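Local coordinates for glycoside hydrolase family 43 (Halothermothrix orenii, PDB 4QQS), which is a five-bladed beta-propeller glycosidase with alpha-L-arabinofuranosidase activity, probably hydrolysing O-glycosidic bonds in plant polysaccharides such as xylan, at residues 27-41 / 46-60. Sequence-based numbering, arbitrary orientation.
Sequences YYLYATSAINRGFKV and NLVDWELKGLALDSY
The guanidinium of Arg37 is met at its edge by Asp58 and over one face by Tyr60, at the open end of a bulged antiparallel strand pair. CG is anti to the backbone N (chi1 177°) and the chain runs extended on to NE, presenting the guanidinium side-on: NE bonds to Asp58 OD1, and NH2 to Asp58 OD2 at 2.7 Å on the syn side. NE meets OD1 from above one face of the carboxylate and Tyr60 N from the other, the latter closing an Asx turn; together they restrain the carboxylate's rotation. Tyr60 CD2 lies 3.3 Å from Arg37 CZ with the planes 33° apart, while Arg37 CG sits over the ring centre in a CH-pi contact. Ser59 OG donates to Arg37 O at 2.7 Å; Ser59 N is a second donor to that oxygen.

Next along the ladder, Phe39 N donates to Leu57 O at 2.9 Å, but Ala56 and Leu57 both face Phe39, a classic beta bulge; Phe39 O receives weak bonds from both their nitrogens. Beyond it Val41 is bonded to two successive residues, its N giving to Gly54 O and its O accepting from Lys53 N, so no plain ladder returns. Val41 CG1 packs 3.7 Å from Ala56 CB, a methyl that also meets the Tyr30 ring at its edge.

At the far end Leu47 CG stands over the Tyr27 ring, 3.8 Å from its centroid, and Trp50 CZ3 lies 3.5 Å from Leu29 CB. The Phe39 side chain is about 7 Å from that of Asp17, the predicted proton acceptor, placing this part of the blade near the presumed catalytic centre. Strands 51-58 and 16-23 are the outermost of this four-stranded antiparallel propeller blade, with 38-44 and 26-32 between them; Phe39 and Tyr30 pack on Pro74 of strand 72-79.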
ATOM      1  N   TYR A  27      16.980   0.632  -0.296  1.00 10.11           N
ATOM      2  CA  TYR A  27      15.550   0.559  -0.064  1.00  9.30           C
ATOM      3  C   TYR A  27      15.055   1.849   0.541  1.00  8.88           C
ATOM      4  O   TYR A  27      15.672   2.397   1.447  1.00  9.68           O
ATOM      5  CB  TYR A  27      15.229  -0.594   0.877  1.00  9.61           C
ATOM      6  CG  TYR A  27      15.617  -1.945   0.335  1.00  9.71           C
ATOM      7  CD1 TYR A  27      16.880  -2.464   0.550  1.00 10.67           C
ATOM      8  CD2 TYR A  27      14.719  -2.690  -0.412  1.00  9.53           C
ATOM      9  CE1 TYR A  27      17.242  -3.704   0.054  1.00 11.26           C
ATOM     10  CE2 TYR A  27      15.054  -3.937  -0.907  1.00  9.89           C
ATOM     11  CZ  TYR A  27      16.327  -4.437  -0.678  1.00 10.70           C
ATOM     12  OH  TYR A  27      16.712  -5.678  -1.143  1.00 11.53           O
ATOM     13  N   TYR A  28      13.906   2.287   0.043  1.00  8.47           N
ATOM     14  CA  TYR A  28      13.265   3.521   0.484  1.00  8.52           C
ATOM     15  C   TYR A  28      11.858   3.191   0.929  1.00  8.20           C
ATOM     16  O   TYR A  28      11.070   2.653   0.153  1.00  8.85           O
ATOM     17  CB  TYR A  28      13.246   4.557  -0.645  1.00  9.32           C
ATOM     18  CG  TYR A  28      14.642   4.848  -1.117  1.00  9.61           C
ATOM     19  CD1 TYR A  28      15.424   5.789  -0.469  1.00 10.41           C
ATOM     20  CD2 TYR A  28      15.207   4.146  -2.175  1.00 10.15           C
ATOM     21  CE1 TYR A  28      16.715   6.047  -0.874  1.00 11.15           C
ATOM     22  CE2 TYR A  28      16.506   4.385  -2.585  1.00 10.90           C
ATOM     23  CZ  TYR A  28      17.260   5.341  -1.934  1.00 11.43           C
ATOM     24  OH  TYR A  28      18.559   5.588  -2.352  1.00 12.74           O
ATOM     25  N   LEU A  29      11.581   3.471   2.198  1.00  8.30           N
ATOM     26  CA  LEU A  29      10.287   3.254   2.799  1.00  7.92           C
ATOM     27  C   LEU A  29       9.578   4.584   2.940  1.00  7.60           C
ATOM     28  O   LEU A  29      10.124   5.517   3.515  1.00  8.14           O
ATOM     29  CB  LEU A  29      10.480   2.629   4.183  1.00  9.08           C
ATOM     30  CG  LEU A  29       9.309   2.705   5.172  1.00 12.12           C
ATOM     31  CD1 LEU A  29       8.276   1.748   4.725  1.00 12.38           C
ATOM     32  CD2 LEU A  29       9.731   2.395   6.585  1.00 12.77           C
ATOM     33  N   TYR A  30       8.359   4.656   2.419  1.00  7.25           N
ATOM     34  CA  TYR A  30       7.490   5.816   2.534  1.00  7.37           C
ATOM     35  C   TYR A  30       6.247   5.342   3.263  1.00  7.45           C
ATOM     36  O   TYR A  30       5.781   4.238   3.011  1.00  8.67           O
ATOM     37  CB  TYR A  30       7.107   6.353   1.148  1.00  7.41           C
ATOM     38  CG  TYR A  30       8.275   6.575   0.213  1.00  7.67           C
ATOM     39  CD1 TYR A  30       8.785   5.535  -0.546  1.00  8.01           C
ATOM     40  CD2 TYR A  30       8.877   7.818   0.093  1.00  7.98           C
ATOM     41  CE1 TYR A  30       9.846   5.715  -1.400  1.00  8.55           C
ATOM     42  CE2 TYR A  30       9.948   8.009  -0.770  1.00  8.80           C
ATOM     43  CZ  TYR A  30      10.427   6.944  -1.511  1.00  9.02           C
ATOM     44  OH  TYR A  30      11.486   7.075  -2.375  1.00  9.83           O
ATOM     45  N   ALA A  31       5.684   6.150   4.150  1.00  7.43           N
ATOM     46  CA  ALA A  31       4.543   5.711   4.939  1.00  7.49           C
ATOM     47  C   ALA A  31       3.659   6.872   5.323  1.00  7.21           C
ATOM     48  O   ALA A  31       4.103   8.023   5.377  1.00  7.87           O
ATOM     49  CB  ALA A  31       5.009   4.982   6.206  1.00  7.82           C
ATOM     50  N   THR A  32       2.399   6.564   5.609  1.00  7.78           N
ATOM     51  CA  THR A  32       1.552   7.476   6.373  1.00  8.02           C
ATOM     52  C   THR A  32       2.297   7.789   7.670  1.00  7.77           C
ATOM     53  O   THR A  32       2.752   6.885   8.367  1.00  8.75           O
ATOM     54  CB  THR A  32       0.198   6.830   6.670  1.00  8.20           C
ATOM     55  OG1 THR A  32      -0.404   6.456   5.431  1.00  8.02           O
ATOM     56  CG2 THR A  32      -0.705   7.770   7.426  1.00  8.68           C
ATOM     57  N   SER A  33       2.462   9.074   7.963  1.00  8.23           N
ATOM     58  CA  SER A  33       3.415   9.483   8.978  1.00  9.10           C
ATOM     59  C   SER A  33       3.014  10.871   9.461  1.00  9.72           C
ATOM     60  O   SER A  33       2.234  10.989  10.409  1.00 10.53           O
ATOM     61  CB  SER A  33       4.839   9.386   8.396  1.00  9.01           C
ATOM     62  OG  SER A  33       4.945  10.008   7.115  1.00  8.89           O
ATOM     63  N   ALA A  34       3.468  11.908   8.766  1.00  9.64           N
ATOM     64  CA  ALA A  34       3.137  13.293   9.102  1.00  9.94           C
ATOM     65  C   ALA A  34       1.768  13.651   8.507  1.00  9.75           C
ATOM     66  O   ALA A  34       1.668  14.376   7.496  1.00  9.89           O
ATOM     67  CB  ALA A  34       4.211  14.214   8.580  1.00 10.68           C
ATOM     68  N   ILE A  35       0.713  13.133   9.127  1.00 10.11           N
ATOM     69  CA  ILE A  35      -0.608  13.137   8.500  1.00 10.12           C
ATOM     70  C   ILE A  35      -1.143  14.532   8.204  1.00  9.93           C
ATOM     71  O   ILE A  35      -2.004  14.674   7.348  1.00 10.09           O
ATOM     72  CB  ILE A  35      -1.644  12.352   9.345  1.00 11.35           C
ATOM     73  CG1 ILE A  35      -1.647  12.843  10.797  1.00 13.27           C
ATOM     74  CG2 ILE A  35      -1.365  10.855   9.256  1.00 11.56           C
ATOM     75  CD1 ILE A  35      -2.770  12.286  11.656  1.00 15.09           C
ATOM     76  N   ASN A  36      -0.645  15.550   8.889  1.00 10.09           N
ATOM     77  CA  ASN A  36      -1.121  16.904   8.633  1.00 11.35           C
ATOM     78  C   ASN A  36      -0.367  17.596   7.504  1.00 10.93           C
ATOM     79  O   ASN A  36      -0.740  18.697   7.101  1.00 12.80           O
ATOM     80  CB  ASN A  36      -1.022  17.758   9.894  1.00 14.03           C
ATOM     81  CG  ASN A  36      -1.982  17.320  10.977  1.00 17.57           C
ATOM     82  OD1 ASN A  36      -2.967  16.634  10.720  1.00 19.28           O
ATOM     83  ND2 ASN A  36      -1.711  17.748  12.197  1.00 20.28           N
ATOM     84  N   ARG A  37       0.681  16.962   6.981  1.00 10.42           N
ATOM     85  CA  ARG A  37       1.668  17.682   6.186  1.00 11.05           C
ATOM     86  C   ARG A  37       2.290  16.942   4.984  1.00 10.10           C
ATOM     87  O   ARG A  37       2.544  17.550   3.944  1.00 10.41           O
ATOM     88  CB  ARG A  37       2.771  18.157   7.160  1.00 13.81           C
ATOM     89  CG  ARG A  37       3.940  18.874   6.538  1.00 15.29           C
ATOM     90  CD  ARG A  37       4.897  19.397   7.579  1.00 16.07           C
ATOM     91  NE  ARG A  37       5.970  20.112   6.918  1.00 17.44           N
ATOM     92  CZ  ARG A  37       6.759  20.996   7.505  1.00 18.67           C
ATOM     93  NH1 ARG A  37       6.590  21.297   8.787  1.00 19.47           N
ATOM     94  NH2 ARG A  37       7.712  21.588   6.802  1.00 20.11           N
ATOM     95  N   GLY A  38       2.597  15.658   5.115  1.00  9.44           N
ATOM     96  CA  GLY A  38       3.341  14.990   4.068  1.00  9.02           C
ATOM     97  C   GLY A  38       3.830  13.628   4.511  1.00  8.26           C
ATOM     98  O   GLY A  38       3.236  12.993   5.380  1.00  9.30           O
ATOM     99  N   PHE A  39       4.914  13.172   3.896  1.00  7.86           N
ATOM    100  CA  PHE A  39       5.374  11.803   4.069  1.00  7.67           C
ATOM    101  C   PHE A  39       6.851  11.728   4.335  1.00  7.91           C
ATOM    102  O   PHE A  39       7.660  12.230   3.551  1.00  8.70           O
ATOM    103  CB  PHE A  39       5.023  10.956   2.836  1.00  8.01           C
ATOM    104  CG  PHE A  39       3.575  11.049   2.476  1.00  7.53           C
ATOM    105  CD1 PHE A  39       2.628  10.386   3.235  1.00  7.50           C
ATOM    106  CD2 PHE A  39       3.156  11.838   1.421  1.00  8.25           C
ATOM    107  CE1 PHE A  39       1.289  10.518   2.954  1.00  7.90           C
ATOM    108  CE2 PHE A  39       1.813  11.985   1.131  1.00  8.23           C
ATOM    109  CZ  PHE A  39       0.877  11.321   1.898  1.00  8.05           C
ATOM    110  N   LYS A  40       7.180  11.049   5.426  1.00  8.03           N
ATOM    111  CA  LYS A  40       8.546  10.692   5.744  1.00  8.22           C
ATOM    112  C   LYS A  40       9.040   9.560   4.857  1.00  7.85           C
ATOM    113  O   LYS A  40       8.271   8.739   4.346  1.00  8.45           O
ATOM    114  CB  LYS A  40       8.644  10.264   7.208  1.00  9.18           C
ATOM    115  CG  LYS A  40       8.441  11.406   8.188  1.00 10.67           C
ATOM    116  CD  LYS A  40       8.400  10.945   9.627  1.00 12.11           C
ATOM    117  CE  LYS A  40       8.461  12.134  10.573  1.00 15.17           C
ATOM    118  NZ  LYS A  40       8.198  11.767  11.986  1.00 16.48           N
ATOM    119  N   VAL A  41      10.357   9.533   4.701  1.00  8.01           N
ATOM    120  CA  VAL A  41      11.077   8.465   4.026  1.00  8.56           C
ATOM    121  C   VAL A  41      12.194   7.960   4.940  1.00  8.40           C
ATOM    122  O   VAL A  41      12.847   8.745   5.627  1.00  8.83           O
ATOM    123  CB  VAL A  41      11.618   8.915   2.642  1.00  8.90           C
ATOM    124  CG1 VAL A  41      12.555  10.112   2.762  1.00  9.40           C
ATOM    125  CG2 VAL A  41      12.263   7.752   1.897  1.00  9.69           C
ATOM    126  N   ASN A  46      19.328  -3.154   3.644  1.00 13.19           N
ATOM    127  CA  ASN A  46      19.103  -4.583   3.871  1.00 14.37           C
ATOM    128  C   ASN A  46      17.695  -4.988   4.324  1.00 14.04           C
ATOM    129  O   ASN A  46      17.467  -6.162   4.585  1.00 14.73           O
ATOM    130  CB  ASN A  46      20.135  -5.115   4.877  1.00 15.13           C
ATOM    131  CG  ASN A  46      20.055  -4.421   6.224  1.00 15.12           C
ATOM    132  OD1 ASN A  46      19.105  -3.689   6.498  1.00 14.38           O
ATOM    133  ND2 ASN A  46      21.058  -4.632   7.066  1.00 17.27           N
ATOM    134  N   LEU A  47      16.783  -4.019   4.390  1.00 12.83           N
ATOM    135  CA  LEU A  47      15.386  -4.184   4.839  1.00 12.84           C
ATOM    136  C   LEU A  47      15.224  -4.315   6.351  1.00 13.01           C
ATOM    137  O   LEU A  47      14.097  -4.356   6.852  1.00 13.22           O
ATOM    138  CB  LEU A  47      14.667  -5.336   4.125  1.00 12.50           C
ATOM    139  CG  LEU A  47      14.392  -5.138   2.640  1.00 12.45           C
ATOM    140  CD1 LEU A  47      13.995  -6.456   1.995  1.00 12.84           C
ATOM    141  CD2 LEU A  47      13.313  -4.092   2.425  1.00 12.52           C
ATOM    142  N   VAL A  48      16.345  -4.341   7.074  1.00 13.94           N
ATOM    143  CA  VAL A  48      16.338  -4.596   8.514  1.00 14.72           C
ATOM    144  C   VAL A  48      16.687  -3.344   9.318  1.00 14.83           C
ATOM    145  O   VAL A  48      15.989  -2.983  10.270  1.00 15.08           O
ATOM    146  CB  VAL A  48      17.310  -5.731   8.859  1.00 15.56           C
ATOM    147  CG1 VAL A  48      17.310  -6.003  10.357  1.00 16.36           C
ATOM    148  CG2 VAL A  48      16.927  -6.992   8.096  1.00 16.62           C
ATOM    149  N   ASP A  49      17.774  -2.687   8.930  1.00 13.88           N
ATOM    150  CA  ASP A  49      18.248  -1.483   9.607  1.00 14.47           C
ATOM    151  C   ASP A  49      17.752  -0.272   8.835  1.00 13.68           C
ATOM    152  O   ASP A  49      18.010  -0.155   7.640  1.00 14.30           O
ATOM    153  CB  ASP A  49      19.775  -1.488   9.658  1.00 15.85           C
ATOM    154  CG  ASP A  49      20.326  -2.758  10.265  1.00 18.31           C
ATOM    155  OD1 ASP A  49      19.870  -3.124  11.366  1.00 19.59           O
ATOM    156  OD2 ASP A  49      21.187  -3.405   9.629  1.00 19.99           O
ATOM    157  N   TRP A  50      17.029   0.614   9.518  1.00 12.42           N
ATOM    158  CA  TRP A  50      16.356   1.745   8.877  1.00 11.93           C
ATOM    159  C   TRP A  50      16.766   3.064   9.499  1.00 12.00           C
ATOM    160  O   TRP A  50      16.891   3.169  10.727  1.00 13.19           O
ATOM    161  CB  TRP A  50      14.834   1.616   8.991  1.00 11.67           C
ATOM    162  CG  TRP A  50      14.308   0.470   8.200  1.00 10.86           C
ATOM    163  CD1 TRP A  50      14.080  -0.792   8.648  1.00 11.75           C
ATOM    164  CD2 TRP A  50      13.960   0.475   6.804  1.00 10.53           C
ATOM    165  NE1 TRP A  50      13.613  -1.579   7.625  1.00 11.37           N
ATOM    166  CE2 TRP A  50      13.536  -0.822   6.483  1.00 10.82           C
ATOM    167  CE3 TRP A  50      13.984   1.444   5.795  1.00 10.14           C
ATOM    168  CZ2 TRP A  50      13.113  -1.172   5.201  1.00 10.73           C
ATOM    169  CZ3 TRP A  50      13.594   1.094   4.527  1.00 10.34           C
ATOM    170  CH2 TRP A  50      13.163  -0.206   4.237  1.00 10.39           C
ATOM    171  N   GLU A  51      16.965   4.067   8.641  1.00 10.76           N
ATOM    172  CA  GLU A  51      17.320   5.406   9.096  0.57 11.03           C
ATOM    173  C   GLU A  51      16.333   6.423   8.514  1.00 10.31           C
ATOM    174  O   GLU A  51      16.072   6.446   7.311  1.00 11.04           O
ATOM    175  CB  GLU A  51      18.776   5.740   8.775  0.57 11.89           C
ATOM    176  CG  GLU A  51      19.116   5.754   7.325  0.57 12.39           C
ATOM    177  CD  GLU A  51      20.577   6.070   7.057  0.57 13.57           C
ATOM    178  OE1 GLU A  51      21.246   6.707   7.905  0.57 13.92           O
ATOM    179  OE2 GLU A  51      21.055   5.681   5.978  0.57 14.47           O
ATOM    180  N   LEU A  52      15.779   7.254   9.382  1.00 10.08           N
ATOM    181  CA  LEU A  52      14.856   8.297   8.970  1.00  9.53           C
ATOM    182  C   LEU A  52      15.600   9.379   8.198  1.00 10.18           C
ATOM    183  O   LEU A  52      16.633   9.860   8.652  1.00 10.82           O
ATOM    184  CB  LEU A  52      14.205   8.876  10.220  1.00 10.09           C
ATOM    185  CG  LEU A  52      13.286  10.076  10.019  1.00 10.84           C
ATOM    186  CD1 LEU A  52      12.123   9.759   9.074  1.00  9.99           C
ATOM    187  CD2 LEU A  52      12.764  10.576  11.362  1.00 12.43           C
ATOM    188  N   LYS A  53      15.062   9.771   7.041  1.00 10.37           N
ATOM    189  CA  LYS A  53      15.691  10.749   6.156  1.00 11.42           C
ATOM    190  C   LYS A  53      14.804  11.947   5.814  1.00 12.28           C
ATOM    191  O   LYS A  53      15.032  12.613   4.806  1.00 15.36           O
ATOM    192  CB  LYS A  53      16.173  10.082   4.864  1.00 14.94           C
ATOM    193  CG  LYS A  53      17.176   8.951   5.085  1.00 18.44           C
ATOM    194  CD  LYS A  53      18.470   9.178   4.304  1.00 19.00           C
ATOM    195  CE  LYS A  53      19.572   8.208   4.694  1.00 19.38           C
ATOM    196  NZ  LYS A  53      20.620   8.073   3.631  1.00 20.22           N
ATOM    197  N   GLY A  54      13.820  12.230   6.660  1.00 11.24           N
ATOM    198  CA  GLY A  54      13.036  13.448   6.539  1.00 11.18           C
ATOM    199  C   GLY A  54      11.805  13.319   5.665  1.00 10.15           C
ATOM    200  O   GLY A  54      11.378  12.219   5.318  1.00  9.99           O
ATOM    201  N   LEU A  55      11.215  14.459   5.318  1.00  9.87           N
ATOM    202  CA  LEU A  55      10.014  14.467   4.485  1.00  9.31           C
ATOM    203  C   LEU A  55      10.382  14.398   3.010  1.00  9.41           C
ATOM    204  O   LEU A  55      10.920  15.350   2.442  1.00 11.27           O
ATOM    205  CB  LEU A  55       9.151  15.707   4.742  1.00 10.37           C
ATOM    206  CG  LEU A  55       8.498  15.836   6.119  1.00 11.28           C
ATOM    207  CD1 LEU A  55       7.734  17.151   6.222  1.00 12.61           C
ATOM    208  CD2 LEU A  55       7.581  14.673   6.426  1.00 12.45           C
ATOM    209  N   ALA A  56      10.050  13.280   2.381  1.00  8.89           N
ATOM    210  CA  ALA A  56      10.205  13.141   0.936  1.00  9.35           C
ATOM    211  C   ALA A  56       9.228  14.033   0.180  1.00  8.60           C
ATOM    212  O   ALA A  56       9.572  14.605  -0.850  1.00  9.13           O
ATOM    213  CB  ALA A  56       9.993  11.694   0.534  1.00  9.86           C
ATOM    214  N   LEU A  57       8.004  14.119   0.689  1.00  8.45           N
ATOM    215  CA  LEU A  57       6.967  15.001   0.164  1.00  9.18           C
ATOM    216  C   LEU A  57       6.497  15.853   1.338  1.00  9.44           C
ATOM    217  O   LEU A  57       6.088  15.335   2.377  1.00  9.49           O
ATOM    218  CB  LEU A  57       5.819  14.166  -0.424  1.00 11.11           C
ATOM    219  CG  LEU A  57       4.508  14.696  -1.008  1.00 12.98           C
ATOM    220  CD1 LEU A  57       3.685  15.495  -0.016  1.00 12.83           C
ATOM    221  CD2 LEU A  57       4.767  15.488  -2.252  1.00 13.39           C
ATOM    222  N   ASP A  58       6.597  17.162   1.164  1.00 10.13           N
ATOM    223  CA  ASP A  58       6.169  18.123   2.156  1.00 10.52           C
ATOM    224  C   ASP A  58       5.187  19.038   1.454  1.00  9.86           C
ATOM    225  O   ASP A  58       5.562  19.745   0.526  1.00 10.23           O
ATOM    226  CB  ASP A  58       7.391  18.903   2.659  1.00 11.68           C
ATOM    227  CG  ASP A  58       7.072  19.844   3.809  1.00 13.19           C
ATOM    228  OD1 ASP A  58       5.887  19.948   4.188  1.00 13.77           O
ATOM    229  OD2 ASP A  58       8.015  20.498   4.322  1.00 14.79           O
ATOM    230  N   SER A  59       3.928  19.035   1.870  1.00  9.70           N
ATOM    231  CA  SER A  59       2.965  19.921   1.250  1.00 10.20           C
ATOM    232  C   SER A  59       3.326  21.386   1.491  1.00 10.99           C
ATOM    233  O   SER A  59       2.847  22.243   0.753  1.00 11.75           O
ATOM    234  CB  SER A  59       1.547  19.622   1.736  1.00 10.19           C
ATOM    235  OG  SER A  59       1.395  19.882   3.119  1.00 10.55           O
ATOM    236  N   TYR A  60       4.164  21.664   2.499  1.00 11.64           N
ATOM    237  CA  TYR A  60       4.604  23.026   2.792  1.00 12.87           C
ATOM    238  C   TYR A  60       5.805  23.428   1.951  1.00 12.83           C
ATOM    239  O   TYR A  60       6.199  24.581   1.972  1.00 14.04           O
ATOM    240  CB  TYR A  60       4.978  23.189   4.264  1.00 13.39           C
ATOM    241  CG  TYR A  60       3.878  22.906   5.272  1.00 14.40           C
ATOM    242  CD1 TYR A  60       2.570  22.624   4.884  1.00 15.61           C
ATOM    243  CD2 TYR A  60       4.167  22.921   6.630  1.00 15.54           C
ATOM    244  CE1 TYR A  60       1.591  22.360   5.826  1.00 17.01           C
ATOM    245  CE2 TYR A  60       3.201  22.661   7.570  1.00 17.20           C
ATOM    246  CZ  TYR A  60       1.917  22.380   7.165  1.00 17.86           C
ATOM    247  OH  TYR A  60       0.958  22.123   8.117  1.00 19.89           O
TER
HETATM  248  O   HOH W   1      -1.753  21.080   6.853  1.00 12.15           O